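PDB 5Z3K: glucosidase from Croceicoccus marinus, which probably hydrolyses O-glycosidic bonds, acting as a beta-glucosidase of glycoside hydrolase family 39. Local coordinates for residues 62-65 with 66-70; 158-161 with 162-166. One frame throughout, in Å; residues are numbered along the deposited sequence.

Contact 1: residues 62-65 with 66-70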
loop_
_atom_site.group_PDB
_atom_site.type_symbol
_atom_site.label_atom_id
_atom_site.label_comp_id
_atom_site.label_asym_id
_atom_site.label_seq_id
_atom_site.Cartn_x
_atom_site.Cartn_y
_atom_site.Cartn_z
ATOM N N ARG A 62 -13.560 -3.645 13.070
ATOM C CA ARG A 62 -14.568 -2.755 12.519
ATOM C C ARG A 62 -15.390 -2.127 13.636
ATOM O O ARG A 62 -15.640 -2.742 14.677
ATOM C CB ARG A 62 -15.488 -3.515 11.560
ATOM C CG ARG A 62 -14.763 -4.175 10.409
ATOM C CD ARG A 62 -14.235 -3.152 9.436
ATOM N NE ARG A 62 -13.551 -3.832 8.342
ATOM C CZ ARG A 62 -14.158 -4.414 7.308
ATOM N NH1 ARG A 62 -15.485 -4.390 7.190
ATOM N NH2 ARG A 62 -13.426 -5.014 6.377
ATOM N N LEU A 63 -15.803 -0.883 13.414
ATOM C CA LEU A 63 -16.753 -0.216 14.299
ATOM C C LEU A 63 -18.119 -0.389 13.641
ATOM O O LEU A 63 -18.558 0.454 12.859
ATOM C CB LEU A 63 -16.395 1.253 14.507
ATOM C CG LEU A 63 -17.427 2.004 15.362
ATOM C CD1 LEU A 63 -17.613 1.285 16.688
ATOM C CD2 LEU A 63 -17.044 3.464 15.581
ATOM N N ASP A 64 -18.774 -1.515 13.924
ATOM C CA ASP A 64 -20.042 -1.792 13.267
ATOM C C ASP A 64 -21.120 -0.848 13.797
ATOM O O ASP A 64 -21.071 -0.393 14.944
ATOM C CB ASP A 64 -20.454 -3.253 13.459
ATOM C CG ASP A 64 -21.336 -3.770 12.319
ATOM O OD1 ASP A 64 -21.484 -3.066 11.299
ATOM O OD2 ASP A 64 -21.876 -4.893 12.424
ATOM N N THR A 65 -22.069 -0.516 12.927
ATOM C CA THR A 65 -23.108 0.452 13.247
ATOM C C THR A 65 -24.385 -0.204 13.757
ATOM O O THR A 65 -25.354 0.497 14.050
ATOM C CB THR A 65 -23.418 1.324 12.026
ATOM O OG1 THR A 65 -23.583 0.494 10.872
ATOM C CG2 THR A 65 -22.278 2.308 11.778
ATOM N N ILE A 66 -24.416 -1.527 13.842
ATOM C CA ILE A 66 -25.423 -2.252 14.596
ATOM C C ILE A 66 -24.680 -3.118 15.612
ATOM O O ILE A 66 -23.451 -3.209 15.597
ATOM C CB ILE A 66 -26.333 -3.104 13.695
ATOM C CG1 ILE A 66 -25.496 -4.157 12.957
ATOM C CG2 ILE A 66 -27.112 -2.213 12.716
ATOM C CD1 ILE A 66 -26.270 -4.977 11.958
ATOM N N ASP A 67 -25.440 -3.751 16.501
ATOM C CA ASP A 67 -24.831 -4.660 17.463
ATOM C C ASP A 67 -24.234 -5.854 16.735
ATOM O O ASP A 67 -24.835 -6.399 15.807
ATOM C CB ASP A 67 -25.862 -5.138 18.498
ATOM C CG ASP A 67 -26.304 -4.034 19.458
ATOM O OD1 ASP A 67 -25.944 -2.857 19.249
ATOM O OD2 ASP A 67 -27.028 -4.352 20.431
ATOM N N ASN A 68 -23.046 -6.269 17.174
ATOM C CA ASN A 68 -22.248 -7.308 16.530
ATOM C C ASN A 68 -21.142 -7.707 17.499
ATOM O O ASN A 68 -20.382 -6.842 17.956
ATOM C CB ASN A 68 -21.682 -6.783 15.198
ATOM C CG ASN A 68 -20.834 -7.808 14.454
ATOM O OD1 ASN A 68 -20.477 -8.859 14.980
ATOM N ND2 ASN A 68 -20.481 -7.478 13.214
ATOM N N PRO A 69 -21.032 -8.996 17.857
ATOM C CA PRO A 69 -20.021 -9.391 18.854
ATOM C C PRO A 69 -18.593 -9.035 18.478
ATOM O O PRO A 69 -17.792 -8.711 19.366
ATOM C CB PRO A 69 -20.212 -10.913 18.953
ATOM C CG PRO A 69 -21.651 -11.117 18.642
ATOM C CD PRO A 69 -21.995 -10.078 17.586
ATOM N N THR A 70 -18.244 -9.096 17.195
ATOM C CA THR A 70 -16.867 -8.855 16.779
ATOM C C THR A 70 -16.545 -7.373 16.622
ATOM O O THR A 70 -15.383 -7.032 16.372
ATOM C CB THR A 70 -16.578 -9.573 15.458
ATOM O OG1 THR A 70 -17.435 -9.050 14.436
ATOM C CG2 THR A 70 -16.805 -11.070 15.595
HETATM O O HOH W 1 -14.635 -6.233 13.810
#

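Contact 2: residues 158-161 with 162-166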
loop_
_atom_site.group_PDB
_atom_site.type_symbol
_atom_site.label_atom_id
_atom_site.label_comp_id
_atom_site.label_asym_id
_atom_site.label_seq_id
_atom_site.Cartn_x
_atom_site.Cartn_y
_atom_site.Cartn_z
ATOM N N PRO A 158 -17.241 4.149 -0.495
ATOM C CA PRO A 158 -18.662 4.540 -0.429
ATOM C C PRO A 158 -19.305 4.689 -1.796
ATOM O O PRO A 158 -20.534 4.614 -1.893
ATOM C CB PRO A 158 -18.628 5.882 0.317
ATOM C CG PRO A 158 -17.265 6.437 0.003
ATOM C CD PRO A 158 -16.368 5.221 0.024
ATOM N N ASP A 159 -18.516 4.893 -2.856
ATOM C CA ASP A 159 -19.040 5.021 -4.213
ATOM C C ASP A 159 -19.123 3.686 -4.944
ATOM O O ASP A 159 -19.459 3.665 -6.134
ATOM C CB ASP A 159 -18.180 6.002 -5.021
ATOM C CG ASP A 159 -16.685 5.683 -4.953
ATOM O OD1 ASP A 159 -16.242 5.046 -3.970
ATOM O OD2 ASP A 159 -15.950 6.076 -5.889
ATOM N N PHE A 160 -18.823 2.578 -4.266
ATOM C CA PHE A 160 -18.883 1.249 -4.874
ATOM C C PHE A 160 -20.324 0.741 -4.803
ATOM O O PHE A 160 -20.661 -0.192 -4.068
ATOM C CB PHE A 160 -17.916 0.303 -4.176
ATOM C CG PHE A 160 -17.602 -0.937 -4.957
ATOM C CD1 PHE A 160 -16.701 -0.901 -6.003
ATOM C CD2 PHE A 160 -18.185 -2.144 -4.630
ATOM C CE1 PHE A 160 -16.404 -2.040 -6.717
ATOM C CE2 PHE A 160 -17.888 -3.287 -5.343
ATOM C CZ PHE A 160 -17.001 -3.232 -6.383
ATOM N N GLY A 161 -21.186 1.390 -5.588
ATOM C CA GLY A 161 -22.604 1.121 -5.443
ATOM C C GLY A 161 -23.046 1.400 -4.017
ATOM O O GLY A 161 -22.537 2.303 -3.344
ATOM N N LYS A 162 -24.010 0.609 -3.549
ATOM C CA LYS A 162 -24.430 0.622 -2.154
ATOM C C LYS A 162 -23.842 -0.550 -1.377
ATOM O O LYS A 162 -24.339 -0.893 -0.297
ATOM C CB LYS A 162 -25.956 0.606 -2.055
ATOM C CG LYS A 162 -26.644 1.659 -2.897
ATOM C CD LYS A 162 -26.359 3.055 -2.382
ATOM C CE LYS A 162 -27.118 4.105 -3.194
ATOM N NZ LYS A 162 -26.324 5.364 -3.411
ATOM N N LEU A 163 -22.792 -1.167 -1.908
ATOM C CA LEU A 163 -22.268 -2.394 -1.332
ATOM C C LEU A 163 -21.371 -2.164 -0.123
ATOM O O LEU A 163 -21.177 -3.096 0.663
ATOM C CB LEU A 163 -21.519 -3.178 -2.406
ATOM C CG LEU A 163 -22.402 -3.625 -3.575
ATOM C CD1 LEU A 163 -21.607 -4.429 -4.595
ATOM C CD2 LEU A 163 -23.596 -4.422 -3.080
ATOM N N HIS A 164 -20.825 -0.959 0.057
ATOM C CA HIS A 164 -20.051 -0.640 1.256
ATOM C C HIS A 164 -20.681 0.424 2.139
ATOM O O HIS A 164 -20.328 0.505 3.323
ATOM C CB HIS A 164 -18.635 -0.170 0.887
ATOM C CG HIS A 164 -17.741 -1.268 0.405
ATOM N ND1 HIS A 164 -16.420 -1.376 0.786
ATOM C CD2 HIS A 164 -17.977 -2.305 -0.432
ATOM C CE1 HIS A 164 -15.882 -2.436 0.206
ATOM N NE2 HIS A 164 -16.806 -3.020 -0.536
ATOM N N PHE A 165 -21.583 1.243 1.608
ATOM C CA PHE A 165 -22.277 2.256 2.398
ATOM C C PHE A 165 -23.682 2.417 1.840
ATOM O O PHE A 165 -23.838 2.778 0.668
ATOM C CB PHE A 165 -21.529 3.590 2.361
ATOM C CG PHE A 165 -22.078 4.608 3.305
ATOM C CD1 PHE A 165 -21.819 4.518 4.663
ATOM C CD2 PHE A 165 -22.853 5.665 2.838
ATOM C CE1 PHE A 165 -22.328 5.455 5.542
ATOM C CE2 PHE A 165 -23.365 6.604 3.716
ATOM C CZ PHE A 165 -23.104 6.499 5.066
ATOM N N SER A 166 -24.699 2.162 2.667
ATOM C CA SER A 166 -26.088 2.271 2.234
ATOM C C SER A 166 -26.786 3.521 2.764
ATOM O O SER A 166 -28.001 3.671 2.573
ATOM C CB SER A 166 -26.865 1.025 2.647
ATOM O OG SER A 166 -26.784 0.815 4.045
HETATM O O HOH W 2 -23.135 4.824 -0.898
HETATM O O HOH W 3 -20.954 1.725 -1.212
HETATM O O HOH W 4 -23.754 5.270 -4.152
#

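Contact 1: residues 62-65 with 66-70
The N68 amide meets the D64 carboxylate from above the plane of the acid: ND2 lies 3.0 Å from OD2, the hydrogen bond is nearly straight (N-H...O 163°), and the carboxylate oxygen lies almost in the plane of the amide. The bond spans a bend in the long loop after strand 53-55 of the TIM barrel and runs into an Asx turn, where N68 OD1 accepts from T70 N at 3.2 Å. One amide thus serves both ends, its NH2 gripping the acid behind and its oxygen folding the chain ahead. With CG anti to the backbone N (chi1 -180°), N68 crosses D64 at about a right angle, and the two flat groups stand 71° apart. The second carboxylate oxygen is held too: D64 OD1 accepts from N116 ND2 and E112 N, and weakly from T65 N at 3.1 Å. I66 brings CG1 to 3.7 Å from D64 OD2, while its own backbone N is buried here without a partner in the model. Were N68 an alanine, D64 OD2 would probably lose this donor and T70 N its side-chain acceptor, so the Asx turn would no longer form. Between the two ends of the stretch, water 1 accepts from R62 N at 2.9 Å and donates to T70 O at 2.8 Å.

Contact 2: residues 158-161 with 162-166
F160 overlaps the L163 side chain with ring atoms CD2 and CE2, obliquely, the nearest approach being 4.0 Å from CE2 to L163 CD1. The two belong to a type II' beta turn, in the loop between strand 151-154 of the TIM barrel and helix 169-186, and mark its first and last residues. The turn is closed by L163 N, which donates to F160 O at 3.2 Å with an N-H...O angle of 157°; F160 is also the centre of an inverse gamma turn, so the chain bends twice in quick succession. G161 follows with phi at 58°, a value that favours glycine, and a CB there would collide with K162 N. The F160 ring reaches both L163 and H164 because chi1 of -163° turns CG away from the backbone N; the imidazole lies obliquely to it, centroids 5.8 Å apart, and F199 meets the phenyl ring as well. Where the two segments come back together, P158 CB lies 4.2 Å from F165 CB, and F165 sends its ring on to F172, edge-to-face, and to M175 of helix 169-186. Waters bridge several of the backbone polar groups. Water 2 donates to P158 O at 2.8 Å and to F165 O at 2.7 Å, lying in plane at the edge of the F165 ring. H164 N donates to water 3, which lies 2.7 Å from G161 O. The K162 chain, bent at chi2 and again at chi4, curls back so that NZ reaches water 4 at 2.7 Å, a water only weakly bonded to G161 O. With one direct hydrogen bond across the turn, its shape appears to depend on the glycine backbone, apolar side-chain contacts and bridging water together.

From the N terminus, contact 1 comes first, bending the loop that leaves strand 53-55 for helix 89-100; it closes well before contact 2 folds the loop between strand 151-154 and helix 169-186. The two lie in series, neither nested nor crossing, with centres about 18 Å and nearest atoms about 7 Å apart. Both follow the ends of barrel strands, the second and fourth in order. The loop after strand 104-109, which leaves the strand between those two, links them: residues 62-65 bond to S111, E112, I113, N116 and Q118, while H164 packs on I113 and S166 bonds to K117.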